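Local coordinates for putative acyl-CoA thioester hydrolase YbhC (Escherichia coli K-12, PDB 3GRH), which is a putative thioesterase of the outer membrane that belongs to the pectinesterase family yet neither binds pectin nor has pectinesterase activity, at residues Asn263-Thr268 against Ser315-Gly320; Gln46-Gln51 against Asn349-Ile354; Phe77-Ala82 against Gln93-Ala98. One frame throughout, in Å; residues are numbered along the deposited sequence.

Interaction 1. Residues Asn263-Thr268 against Ser315-Gly320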
ATOM      1  N   ASN A 263      11.345  -6.023 -13.867  1.00 25.18           N
ATOM      2  CA  ASN A 263      12.327  -6.907 -13.218  1.00 24.35           C
ATOM      3  C   ASN A 263      12.850  -6.342 -11.898  1.00 24.17           C
ATOM      4  O   ASN A 263      14.082  -6.138 -11.689  1.00 26.30           O
ATOM      5  CB  ASN A 263      13.510  -7.232 -14.163  1.00 25.93           C
ATOM      6  CG  ASN A 263      14.314  -8.456 -13.716  1.00 28.59           C
ATOM      7  OD1 ASN A 263      14.152  -8.982 -12.601  1.00 34.88           O
ATOM      8  ND2 ASN A 263      15.195  -8.920 -14.602  1.00 29.01           N
ATOM      9  N   ARG A 264      11.929  -6.136 -10.959  1.00 19.79           N
ATOM     10  CA  ARG A 264      12.303  -5.605  -9.649  1.00 17.58           C
ATOM     11  C   ARG A 264      11.151  -5.961  -8.722  1.00 14.14           C
ATOM     12  O   ARG A 264      10.017  -5.804  -9.121  1.00 13.08           O
ATOM     13  CB  ARG A 264      12.423  -4.109  -9.705  1.00 18.45           C
ATOM     14  CG  ARG A 264      12.971  -3.537  -8.499  1.00 19.55           C
ATOM     15  CD  ARG A 264      13.376  -2.090  -8.654  1.00 22.09           C
ATOM     16  NE  ARG A 264      13.679  -1.680  -7.299  1.00 23.85           N
ATOM     17  CZ  ARG A 264      12.877  -0.986  -6.502  1.00 23.45           C
ATOM     18  NH1 ARG A 264      11.739  -0.421  -6.954  1.00 18.47           N
ATOM     19  NH2 ARG A 264      13.307  -0.753  -5.263  1.00 19.56           N
ATOM     20  N   GLN A 265      11.429  -6.505  -7.544  1.00 13.53           N
ATOM     21  CA  GLN A 265      10.388  -6.945  -6.655  1.00 12.70           C
ATOM     22  C   GLN A 265      10.577  -6.346  -5.221  1.00 11.34           C
ATOM     23  O   GLN A 265      11.115  -7.012  -4.340  1.00 12.31           O
ATOM     24  CB  GLN A 265      10.477  -8.468  -6.560  1.00 13.68           C
ATOM     25  CG  GLN A 265       9.602  -9.228  -5.634  1.00 16.51           C
ATOM     26  CD  GLN A 265       8.125  -9.280  -5.975  1.00 19.31           C
ATOM     27  OE1 GLN A 265       7.581  -8.391  -6.682  1.00 18.57           O
ATOM     28  NE2 GLN A 265       7.432 -10.278  -5.396  1.00 12.91           N
ATOM     29  N   PRO A 266      10.204  -5.104  -5.013  1.00 10.44           N
ATOM     30  CA  PRO A 266      10.342  -4.489  -3.693  1.00  9.60           C
ATOM     31  C   PRO A 266       9.443  -5.091  -2.682  1.00  8.66           C
ATOM     32  O   PRO A 266       8.333  -5.447  -3.014  1.00 10.88           O
ATOM     33  CB  PRO A 266       9.917  -3.074  -3.892  1.00 11.29           C
ATOM     34  CG  PRO A 266       9.061  -3.198  -5.178  1.00 12.80           C
ATOM     35  CD  PRO A 266       9.683  -4.157  -5.985  1.00 12.41           C
ATOM     36  N   ARG A 267       9.966  -5.255  -1.451  1.00  6.65           N
ATOM     37  CA  ARG A 267       9.229  -5.836  -0.349  1.00  6.14           C
ATOM     38  C   ARG A 267       8.919  -4.776   0.731  1.00  7.04           C
ATOM     39  O   ARG A 267       9.794  -4.018   1.137  1.00  5.89           O
ATOM     40  CB  ARG A 267      10.099  -6.884   0.314  1.00  6.25           C
ATOM     41  CG  ARG A 267      10.409  -8.009  -0.620  1.00  6.50           C
ATOM     42  CD  ARG A 267      11.568  -8.859  -0.201  1.00  7.21           C
ATOM     43  NE  ARG A 267      12.836  -8.165  -0.245  1.00  9.19           N
ATOM     44  CZ  ARG A 267      14.011  -8.716   0.035  1.00 10.13           C
ATOM     45  NH1 ARG A 267      14.084  -9.973   0.382  1.00  9.57           N
ATOM     46  NH2 ARG A 267      15.119  -7.980  -0.050  1.00 11.04           N
ATOM     47  N   THR A 268       7.668  -4.784   1.144  1.00  5.54           N
ATOM     48  CA  THR A 268       7.151  -3.846   2.161  1.00  5.71           C
ATOM     49  C   THR A 268       6.412  -4.595   3.238  1.00  6.49           C
ATOM     50  O   THR A 268       5.598  -5.464   2.933  1.00  6.27           O
ATOM     51  CB  THR A 268       6.199  -2.815   1.446  1.00  9.12           C
ATOM     52  OG1 THR A 268       6.914  -2.206   0.343  1.00 11.84           O
ATOM     53  CG2 THR A 268       5.716  -1.743   2.357  1.00  8.89           C
ATOM     54  N   SER A 315       2.640 -11.419 -14.106  1.00  8.78           N
ATOM     55  CA  SER A 315       2.103 -12.796 -14.140  1.00 10.04           C
ATOM     56  C   SER A 315       3.153 -13.858 -13.896  1.00 10.43           C
ATOM     57  O   SER A 315       2.803 -14.970 -13.457  1.00 12.13           O
ATOM     58  CB  SER A 315       1.458 -13.121 -15.485  1.00 11.87           C
ATOM     59  OG  SER A 315       0.319 -12.334 -15.764  1.00 18.57           O
ATOM     60  N   ASN A 316       4.444 -13.550 -14.096  1.00  9.43           N
ATOM     61  CA  ASN A 316       5.544 -14.445 -13.794  1.00 10.70           C
ATOM     62  C   ASN A 316       6.031 -14.414 -12.354  1.00 10.89           C
ATOM     63  O   ASN A 316       6.926 -15.185 -11.962  1.00 13.78           O
ATOM     64  CB  ASN A 316       6.755 -14.191 -14.694  1.00 11.64           C
ATOM     65  CG  ASN A 316       7.291 -12.766 -14.571  1.00 13.39           C
ATOM     66  OD1 ASN A 316       6.596 -11.848 -14.920  1.00 14.09           O
ATOM     67  ND2 ASN A 316       8.515 -12.586 -14.012  1.00 16.20           N
ATOM     68  N   ILE A 317       5.507 -13.485 -11.579  1.00  8.30           N
ATOM     69  CA  ILE A 317       5.883 -13.231 -10.158  1.00  9.59           C
ATOM     70  C   ILE A 317       4.803 -13.818  -9.292  1.00  9.43           C
ATOM     71  O   ILE A 317       3.603 -13.650  -9.546  1.00 10.94           O
ATOM     72  CB  ILE A 317       6.074 -11.723  -9.871  1.00  8.82           C
ATOM     73  CG1 ILE A 317       7.261 -11.232 -10.699  1.00 11.87           C
ATOM     74  CG2 ILE A 317       6.119 -11.401  -8.385  1.00 10.66           C
ATOM     75  CD1 ILE A 317       8.617 -11.821 -10.286  1.00 15.45           C
ATOM     76  N   TYR A 318       5.200 -14.561  -8.260  1.00 10.08           N
ATOM     77  CA  TYR A 318       4.215 -15.325  -7.523  1.00 11.78           C
ATOM     78  C   TYR A 318       3.588 -14.602  -6.358  1.00 12.35           C
ATOM     79  O   TYR A 318       2.555 -15.004  -5.848  1.00 12.04           O
ATOM     80  CB  TYR A 318       4.843 -16.627  -7.031  1.00 14.15           C
ATOM     81  CG  TYR A 318       5.186 -17.627  -8.105  1.00 18.03           C
ATOM     82  CD1 TYR A 318       4.845 -17.424  -9.416  1.00 19.93           C
ATOM     83  CD2 TYR A 318       5.849 -18.775  -7.770  1.00 25.50           C
ATOM     84  CE1 TYR A 318       5.198 -18.357 -10.435  1.00 23.22           C
ATOM     85  CE2 TYR A 318       6.196 -19.723  -8.744  1.00 23.96           C
ATOM     86  CZ  TYR A 318       5.862 -19.518 -10.056  1.00 25.09           C
ATOM     87  OH  TYR A 318       6.231 -20.482 -11.016  1.00 27.83           O
ATOM     88  N   TYR A 319       4.192 -13.495  -5.940  1.00 11.36           N
ATOM     89  CA  TYR A 319       3.816 -12.855  -4.682  1.00 11.97           C
ATOM     90  C   TYR A 319       3.512 -11.452  -4.903  1.00 10.81           C
ATOM     91  O   TYR A 319       4.370 -10.686  -5.388  1.00 13.00           O
ATOM     92  CB  TYR A 319       4.912 -13.021  -3.603  1.00 12.50           C
ATOM     93  CG  TYR A 319       5.140 -14.435  -3.284  1.00 11.72           C
ATOM     94  CD1 TYR A 319       4.202 -15.100  -2.578  1.00 17.92           C
ATOM     95  CD2 TYR A 319       6.176 -15.177  -3.800  1.00 15.85           C
ATOM     96  CE1 TYR A 319       4.296 -16.407  -2.323  1.00 17.15           C
ATOM     97  CE2 TYR A 319       6.243 -16.563  -3.558  1.00 14.31           C
ATOM     98  CZ  TYR A 319       5.280 -17.152  -2.810  1.00 16.90           C
ATOM     99  OH  TYR A 319       5.287 -18.499  -2.485  1.00 17.84           O
ATOM    100  N   GLY A 320       2.230 -11.097  -4.582  1.00 11.61           N
ATOM    101  CA  GLY A 320       1.722  -9.780  -4.552  1.00  8.40           C
ATOM    102  C   GLY A 320       1.448  -9.271  -3.149  1.00  8.31           C
ATOM    103  O   GLY A 320       2.382  -9.018  -2.436  1.00  7.10           O
TER
HETATM  104  O   HOH W   1       4.892  -8.135  -7.006  1.00 19.26           O
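The carboxamide of Gln265 has Tyr319 O almost in its plane, beyond NE2, and the CG2 methyl of Ile317 to one side of that plane, shifted toward the outer end between NE2 and OE1. The other flat group, the Tyr319 ring, turns away from Gln265; it packs edge-to-face with Tyr53 and its OH bonds to Asn47 O. The setting is the parallel beta-helix of the pectinesterase family. Gln265 immediately precedes Pro266 and strand 267-271, Tyr319 belongs to the loop leading into strand 321-324, and strand 287-291 runs between them, so the contact reaches past one intervening strand. The amide is carried across by an extended first torsion, with CG opposite the backbone N (chi1 175°), followed by a bend about CB-CG. The bond from NE2 to Tyr319 O is 3.1 Å long and nearly straight, at 168°, with NE2 tilted 21° from the carbonyl plane. The side chains of Ile317 and Gln265 run in opposite senses alongside each other, leaving Ile317 CG2 3.5 Å from Gln265 NE2. Against Tyr319 the side-chain contact is slight, Gln265 NE2 lying 4.1 Å from Tyr319 CB. Nearby, Ile317 O accepts from Arg403, at the start of strand 403-407, beyond strand 351-355. A water lies 2.7 Å from Gln265 OE1 and 3.1 Å from Tyr319 O, placed to bridge the two, although other acceptors compete for its protons.

Interaction 2. Residues Gln46-Gln51 against Asn349-Ile354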
ATOM      1  N   GLN A  46       0.326 -22.869   2.877  1.00 15.31           N
ATOM      2  CA  GLN A  46       1.690 -22.842   3.412  1.00 18.80           C
ATOM      3  C   GLN A  46       2.667 -22.032   2.540  1.00 20.37           C
ATOM      4  O   GLN A  46       3.706 -21.567   3.025  1.00 24.38           O
ATOM      5  CB  GLN A  46       2.240 -24.257   3.542  1.00 19.27           C
ATOM      6  CG  GLN A  46       1.472 -25.164   4.405  1.00 22.57           C
ATOM      7  CD  GLN A  46       2.101 -26.537   4.438  1.00 22.94           C
ATOM      8  OE1 GLN A  46       1.413 -27.555   4.473  1.00 30.31           O
ATOM      9  NE2 GLN A  46       3.433 -26.569   4.391  1.00 30.70           N
ATOM     10  N   ASN A  47       2.360 -21.883   1.285  1.00 19.37           N
ATOM     11  CA  ASN A  47       3.209 -21.076   0.377  1.00 19.29           C
ATOM     12  C   ASN A  47       2.948 -19.591   0.507  1.00 17.62           C
ATOM     13  O   ASN A  47       3.602 -18.831  -0.213  1.00 20.03           O
ATOM     14  CB  ASN A  47       2.973 -21.442  -1.063  1.00 23.80           C
ATOM     15  CG  ASN A  47       3.765 -22.660  -1.500  1.00 27.35           C
ATOM     16  OD1 ASN A  47       4.676 -23.143  -0.791  1.00 34.33           O
ATOM     17  ND2 ASN A  47       3.419 -23.177  -2.670  1.00 35.06           N
ATOM     18  N   PHE A  48       1.986 -19.178   1.323  1.00 12.38           N
ATOM     19  CA  PHE A  48       1.525 -17.790   1.390  1.00 12.42           C
ATOM     20  C   PHE A  48       1.635 -17.175   2.743  1.00 14.51           C
ATOM     21  O   PHE A  48       0.690 -16.800   3.399  1.00 16.61           O
ATOM     22  CB  PHE A  48       0.078 -17.657   0.823  1.00 11.87           C
ATOM     23  CG  PHE A  48      -0.040 -18.019  -0.587  1.00 12.40           C
ATOM     24  CD1 PHE A  48       0.599 -17.289  -1.577  1.00 12.22           C
ATOM     25  CD2 PHE A  48      -0.765 -19.117  -0.951  1.00 18.30           C
ATOM     26  CE1 PHE A  48       0.515 -17.670  -2.891  1.00 14.50           C
ATOM     27  CE2 PHE A  48      -0.860 -19.503  -2.245  1.00 21.98           C
ATOM     28  CZ  PHE A  48      -0.212 -18.778  -3.229  1.00 18.25           C
ATOM     29  N   ASP A  49       2.857 -17.139   3.195  1.00 14.15           N
ATOM     30  CA  ASP A  49       3.217 -16.457   4.431  1.00 15.33           C
ATOM     31  C   ASP A  49       4.314 -15.490   4.252  1.00 13.68           C
ATOM     32  O   ASP A  49       4.918 -15.381   3.194  1.00 13.83           O
ATOM     33  CB  ASP A  49       3.528 -17.545   5.448  1.00 15.87           C
ATOM     34  CG  ASP A  49       4.751 -18.337   5.110  1.00 21.21           C
ATOM     35  OD1 ASP A  49       5.294 -18.178   4.004  1.00 20.52           O
ATOM     36  OD2 ASP A  49       5.221 -19.116   6.020  1.00 22.73           O
ATOM     37  N   ALA A  50       4.618 -14.683   5.278  1.00 11.92           N
ATOM     38  CA  ALA A  50       5.477 -13.590   5.076  1.00 13.09           C
ATOM     39  C   ALA A  50       6.820 -14.015   4.579  1.00 11.26           C
ATOM     40  O   ALA A  50       7.360 -13.380   3.728  1.00 14.92           O
ATOM     41  CB  ALA A  50       5.581 -12.771   6.419  1.00 14.49           C
ATOM     42  N   GLN A  51       7.358 -15.166   5.029  1.00 12.65           N
ATOM     43  CA  GLN A  51       8.656 -15.611   4.584  1.00 14.03           C
ATOM     44  C   GLN A  51       8.751 -15.917   3.088  1.00 14.67           C
ATOM     45  O   GLN A  51       9.828 -15.855   2.469  1.00 16.85           O
ATOM     46  CB  GLN A  51       9.158 -16.770   5.427  1.00 14.41           C
ATOM     47  CG  GLN A  51       8.437 -18.052   5.291  1.00 15.15           C
ATOM     48  CD  GLN A  51       8.896 -19.130   6.287  1.00 19.82           C
ATOM     49  OE1 GLN A  51       8.080 -19.681   7.038  1.00 21.65           O
ATOM     50  NE2 GLN A  51      10.193 -19.436   6.282  1.00 24.29           N
ATOM     51  N   ASN A 349      -1.311 -10.098 -13.629  1.00 11.40           N
ATOM     52  CA  ASN A 349      -2.410 -10.924 -13.091  1.00 10.46           C
ATOM     53  C   ASN A 349      -2.353 -10.764 -11.582  1.00  9.55           C
ATOM     54  O   ASN A 349      -1.636 -11.459 -10.895  1.00 10.78           O
ATOM     55  CB  ASN A 349      -2.238 -12.382 -13.505  1.00 10.68           C
ATOM     56  CG  ASN A 349      -3.423 -13.190 -13.179  1.00 13.04           C
ATOM     57  OD1 ASN A 349      -4.515 -12.644 -12.983  1.00 11.07           O
ATOM     58  ND2 ASN A 349      -3.277 -14.506 -13.281  1.00 10.24           N
ATOM     59  N   GLY A 350      -3.002  -9.725 -11.043  1.00  7.71           N
ATOM     60  CA  GLY A 350      -2.736  -9.381  -9.683  1.00  7.93           C
ATOM     61  C   GLY A 350      -2.932 -10.478  -8.659  1.00  6.95           C
ATOM     62  O   GLY A 350      -3.921 -11.205  -8.680  1.00  8.42           O
ATOM     63  N   GLN A 351      -2.061 -10.535  -7.672  1.00  7.35           N
ATOM     64  CA  GLN A 351      -2.089 -11.554  -6.713  1.00  6.03           C
ATOM     65  C   GLN A 351      -2.335 -11.032  -5.277  1.00  8.65           C
ATOM     66  O   GLN A 351      -1.708 -10.062  -4.846  1.00  7.06           O
ATOM     67  CB  GLN A 351      -0.756 -12.258  -6.731  1.00  7.51           C
ATOM     68  CG  GLN A 351      -0.811 -13.616  -6.052  1.00  8.91           C
ATOM     69  CD  GLN A 351      -0.490 -13.723  -4.620  1.00 10.50           C
ATOM     70  OE1 GLN A 351       0.037 -12.812  -3.991  1.00 11.75           O
ATOM     71  NE2 GLN A 351      -0.802 -14.879  -4.054  1.00 12.57           N
ATOM     72  N   VAL A 352      -3.281 -11.651  -4.598  1.00  7.18           N
ATOM     73  CA  VAL A 352      -3.589 -11.289  -3.204  1.00  8.00           C
ATOM     74  C   VAL A 352      -4.118 -12.441  -2.479  1.00  7.33           C
ATOM     75  O   VAL A 352      -4.900 -13.228  -3.017  1.00  7.50           O
ATOM     76  CB  VAL A 352      -4.498 -10.105  -3.090  1.00 11.68           C
ATOM     77  CG1 VAL A 352      -5.686 -10.289  -3.848  1.00 14.15           C
ATOM     78  CG2 VAL A 352      -4.836  -9.800  -1.602  1.00 10.33           C
ATOM     79  N   VAL A 353      -3.641 -12.613  -1.249  1.00  7.41           N
ATOM     80  CA  VAL A 353      -4.186 -13.581  -0.295  1.00  5.99           C
ATOM     81  C   VAL A 353      -4.637 -12.852   0.946  1.00  7.52           C
ATOM     82  O   VAL A 353      -3.870 -12.094   1.510  1.00  7.08           O
ATOM     83  CB  VAL A 353      -3.144 -14.637   0.072  1.00  7.29           C
ATOM     84  CG1 VAL A 353      -3.578 -15.500   1.215  1.00  7.13           C
ATOM     85  CG2 VAL A 353      -2.800 -15.520  -1.109  1.00  8.54           C
ATOM     86  N   ILE A 354      -5.853 -13.078   1.374  1.00  6.38           N
ATOM     87  CA  ILE A 354      -6.358 -12.598   2.639  1.00  6.59           C
ATOM     88  C   ILE A 354      -6.570 -13.777   3.537  1.00  5.17           C
ATOM     89  O   ILE A 354      -7.315 -14.691   3.193  1.00  9.40           O
ATOM     90  CB  ILE A 354      -7.674 -11.812   2.457  1.00  7.63           C
ATOM     91  CG1 ILE A 354      -7.496 -10.593   1.601  1.00  8.99           C
ATOM     92  CG2 ILE A 354      -8.185 -11.327   3.867  1.00  9.55           C
ATOM     93  CD1 ILE A 354      -8.860  -9.916   1.253  1.00 10.57           C
TER
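Phe48 lays one face of its ring over the CG2 methyl of Val353, a CH-pi contact in which CG2 stands 4.0 Å from the Phe48 ring centroid, offset toward the rim. Val353 is on strand 351-355 of the parallel beta-helix, and Phe48 comes from the N-terminal segment that lies across the outside of that strand, just ahead of helix 50-53. The methyl is nearest to the root of the ring, 3.8 Å from Phe48 CG, and the two side chains meet at about a right angle. A chi1 of 170° sets Val353 CG2 beside the backbone N and so turns this branch to the ring. Gln351, two residues earlier on the strand, approaches from the same side of the ring but obliquely, its amide plane inclined 24° to the ring. Leu40, Leu396 and Tyr53 also pack on Phe48, and the Phe48 carbonyl is taken by Arg355, so both ring and backbone are held to the wall of the beta-helix. Asp49, next in the chain, is the N-cap of helix 50-53. The Gln351 amide is fixed at both ends, OE1 accepting from Gly320 N and NE2 donating to Tyr53 OH, which sets NE2 3.3 Å from Phe48 CE1.

Interaction 3. Residues Phe77-Ala82 against Gln93-Ala98; sequences FVVGPA and QAAVDA
Phe77 and Val79 both point from their strand toward the helix, where Ala95 and Ala98, three residues apart, point back at them. A chi1 of -57° swings the Phe77 ring out beside the helix, away from its own carbonyl, and brings one face under the Ala95 carbonyl: Ala95 O sits above the middle of the ring, 4.3 Å from its plane. Ala98 meets the same ring farther out and obliquely, its CB 3.5 Å from Phe77 CE1, while Phe77 CZ reaches the Ala98 backbone, 3.7 Å from Ala98 O. At the base of the ring, the Phe77 CB faces the Ala95 CB at 4.2 Å. Val79 closes on Ala95 from the other end of the strand, and its CG2 comes to 3.5 Å from the Ala95 CB, a close fit for two methyl groups. Small residues on this helix face let it lie close. Strand 77-79 and helix 92-100 are the first two elements of a beta-alpha-beta unit completed by strand 108-112, at the N-terminal end of the parallel beta-helix; strand 77-79 is the outermost strand of its sheet there. The strand and helix segments run nearly antiparallel, at 170°, with axes 8.7 Å apart. Ile110 of the neighbouring strand touches Phe77, Val79 and Ala95. A serine in place of Phe77 would probably leave the Ala98 methyl and Ala95 carbonyl without the ring beside them, cost Ile110 some packing and open a gap between strand and helix. On the helix side turned from the strand, Gln93 NE2 donates to Asp97 OD1 at 3.0 Å, from above the carboxylate plane.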
ATOM      1  N   PHE A  77      17.265  14.693  13.296  1.00 18.73           N
ATOM      2  CA  PHE A  77      16.534  15.890  12.918  1.00 17.94           C
ATOM      3  C   PHE A  77      15.182  15.899  13.595  1.00 17.44           C
ATOM      4  O   PHE A  77      14.619  14.861  13.928  1.00 16.94           O
ATOM      5  CB  PHE A  77      16.312  15.911  11.416  1.00 17.88           C
ATOM      6  CG  PHE A  77      17.573  15.829  10.635  1.00 17.33           C
ATOM      7  CD1 PHE A  77      18.333  16.963  10.460  1.00 20.45           C
ATOM      8  CD2 PHE A  77      18.051  14.625  10.167  1.00 20.79           C
ATOM      9  CE1 PHE A  77      19.562  16.919   9.777  1.00 21.91           C
ATOM     10  CE2 PHE A  77      19.242  14.573   9.475  1.00 21.11           C
ATOM     11  CZ  PHE A  77      19.995  15.708   9.279  1.00 20.07           C
ATOM     12  N   VAL A  78      14.725  17.131  13.886  1.00 16.49           N
ATOM     13  CA  VAL A  78      13.421  17.342  14.478  1.00 15.73           C
ATOM     14  C   VAL A  78      12.607  18.357  13.700  1.00 14.96           C
ATOM     15  O   VAL A  78      13.046  19.498  13.574  1.00 16.82           O
ATOM     16  CB  VAL A  78      13.485  17.829  15.907  1.00 17.23           C
ATOM     17  CG1 VAL A  78      12.074  17.895  16.446  1.00 17.99           C
ATOM     18  CG2 VAL A  78      14.331  16.867  16.768  1.00 15.74           C
ATOM     19  N   VAL A  79      11.401  17.980  13.269  1.00 13.92           N
ATOM     20  CA  VAL A  79      10.534  18.858  12.513  1.00 15.56           C
ATOM     21  C   VAL A  79       9.455  19.308  13.453  1.00 15.15           C
ATOM     22  O   VAL A  79       8.872  18.496  14.206  1.00 15.39           O
ATOM     23  CB  VAL A  79       9.931  18.128  11.302  1.00 14.83           C
ATOM     24  CG1 VAL A  79       9.041  19.060  10.560  1.00 15.56           C
ATOM     25  CG2 VAL A  79      10.986  17.555  10.356  1.00 17.90           C
ATOM     26  N   GLY A  80       9.167  20.610  13.454  1.00 15.67           N
ATOM     27  CA  GLY A  80       8.229  21.139  14.390  1.00 18.02           C
ATOM     28  C   GLY A  80       7.924  22.564  14.064  1.00 19.84           C
ATOM     29  O   GLY A  80       8.438  23.114  13.093  1.00 20.08           O
ATOM     30  N   PRO A  81       7.158  23.214  14.944  1.00 20.63           N
ATOM     31  CA  PRO A  81       6.828  24.618  14.761  1.00 22.66           C
ATOM     32  C   PRO A  81       8.056  25.467  14.961  1.00 23.72           C
ATOM     33  O   PRO A  81       8.893  25.175  15.822  1.00 24.13           O
ATOM     34  CB  PRO A  81       5.813  24.897  15.858  1.00 21.67           C
ATOM     35  CG  PRO A  81       5.783  23.710  16.741  1.00 22.20           C
ATOM     36  CD  PRO A  81       6.622  22.646  16.195  1.00 21.58           C
ATOM     37  N   ALA A  82       8.140  26.549  14.199  1.00 26.20           N
ATOM     38  CA  ALA A  82       9.247  27.481  14.324  1.00 26.67           C
ATOM     39  C   ALA A  82       9.387  28.084  15.739  1.00 28.16           C
ATOM     40  O   ALA A  82       8.411  28.519  16.367  1.00 28.15           O
ATOM     41  CB  ALA A  82       9.113  28.555  13.295  1.00 27.19           C
ATOM     42  N   GLN A  93      10.079  17.969   4.210  1.00 10.84           N
ATOM     43  CA  GLN A  93      10.983  17.892   3.074  1.00 10.88           C
ATOM     44  C   GLN A  93      12.337  18.471   3.379  1.00 10.57           C
ATOM     45  O   GLN A  93      13.338  17.895   2.965  1.00 12.64           O
ATOM     46  CB  GLN A  93      10.429  18.558   1.817  1.00  9.76           C
ATOM     47  CG  GLN A  93      11.232  18.332   0.584  1.00 10.15           C
ATOM     48  CD  GLN A  93      11.134  16.930   0.104  1.00  9.99           C
ATOM     49  OE1 GLN A  93      10.071  16.540  -0.296  1.00 10.07           O
ATOM     50  NE2 GLN A  93      12.224  16.219   0.064  1.00 11.58           N
ATOM     51  N   ALA A  94      12.407  19.570   4.127  1.00 12.53           N
ATOM     52  CA  ALA A  94      13.688  20.160   4.471  1.00 11.92           C
ATOM     53  C   ALA A  94      14.548  19.247   5.318  1.00 11.35           C
ATOM     54  O   ALA A  94      15.802  19.234   5.178  1.00 12.41           O
ATOM     55  CB  ALA A  94      13.438  21.498   5.145  1.00 12.45           C
ATOM     56  N   ALA A  95      13.927  18.534   6.259  1.00 11.79           N
ATOM     57  CA  ALA A  95      14.651  17.604   7.089  1.00 11.25           C
ATOM     58  C   ALA A  95      15.100  16.414   6.279  1.00 11.50           C
ATOM     59  O   ALA A  95      16.150  15.904   6.500  1.00 12.84           O
ATOM     60  CB  ALA A  95      13.761  17.108   8.276  1.00 12.05           C
ATOM     61  N   VAL A  96      14.245  15.881   5.421  1.00 11.66           N
ATOM     62  CA  VAL A  96      14.650  14.786   4.511  1.00 11.81           C
ATOM     63  C   VAL A  96      15.829  15.181   3.675  1.00 12.46           C
ATOM     64  O   VAL A  96      16.766  14.452   3.559  1.00 13.28           O
ATOM     65  CB  VAL A  96      13.490  14.333   3.608  1.00 13.08           C
ATOM     66  CG1 VAL A  96      13.960  13.420   2.464  1.00 16.06           C
ATOM     67  CG2 VAL A  96      12.384  13.661   4.439  1.00 12.41           C
ATOM     68  N   ASP A  97      15.790  16.383   3.062  1.00 12.64           N
ATOM     69  CA  ASP A  97      16.914  16.891   2.331  1.00 13.69           C
ATOM     70  C   ASP A  97      18.165  16.978   3.162  1.00 13.46           C
ATOM     71  O   ASP A  97      19.197  16.570   2.678  1.00 14.87           O
ATOM     72  CB  ASP A  97      16.576  18.248   1.744  1.00 13.99           C
ATOM     73  CG  ASP A  97      15.517  18.219   0.664  1.00 20.42           C
ATOM     74  OD1 ASP A  97      15.055  17.147   0.265  1.00 21.31           O
ATOM     75  OD2 ASP A  97      15.125  19.328   0.144  1.00 21.18           O
ATOM     76  N   ALA A  98      18.065  17.418   4.422  1.00 13.15           N
ATOM     77  CA  ALA A  98      19.240  17.525   5.235  1.00 13.17           C
ATOM     78  C   ALA A  98      19.829  16.160   5.540  1.00 14.29           C
ATOM     79  O   ALA A  98      21.043  16.056   5.746  1.00 14.21           O
ATOM     80  CB  ALA A  98      18.948  18.256   6.559  1.00 14.77           C
TER

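How the interactions relate
Interactions 1 and 2 are neighbours, with centres 11 Å apart, and they touch, among other places where Ser315 packs on Asn349. Both reach the same parallel sheet, interaction 1 through the residues leading into strands 267-271 and 321-324, interaction 2 through strand 351-355, and interaction 1 is nested in sequence within the loop that interaction 2 closes. Their chemistry differs with depth: the surface contact is a polar amide-to-carbonyl bond with a water, the buried one an aromatic ring against aliphatic and amide groups. Interaction 3 lies about 33 Å and 38 Å away, centre to centre, at the far end of the same sheet; partly buried, it is almost wholly apolar and joins helix to strand.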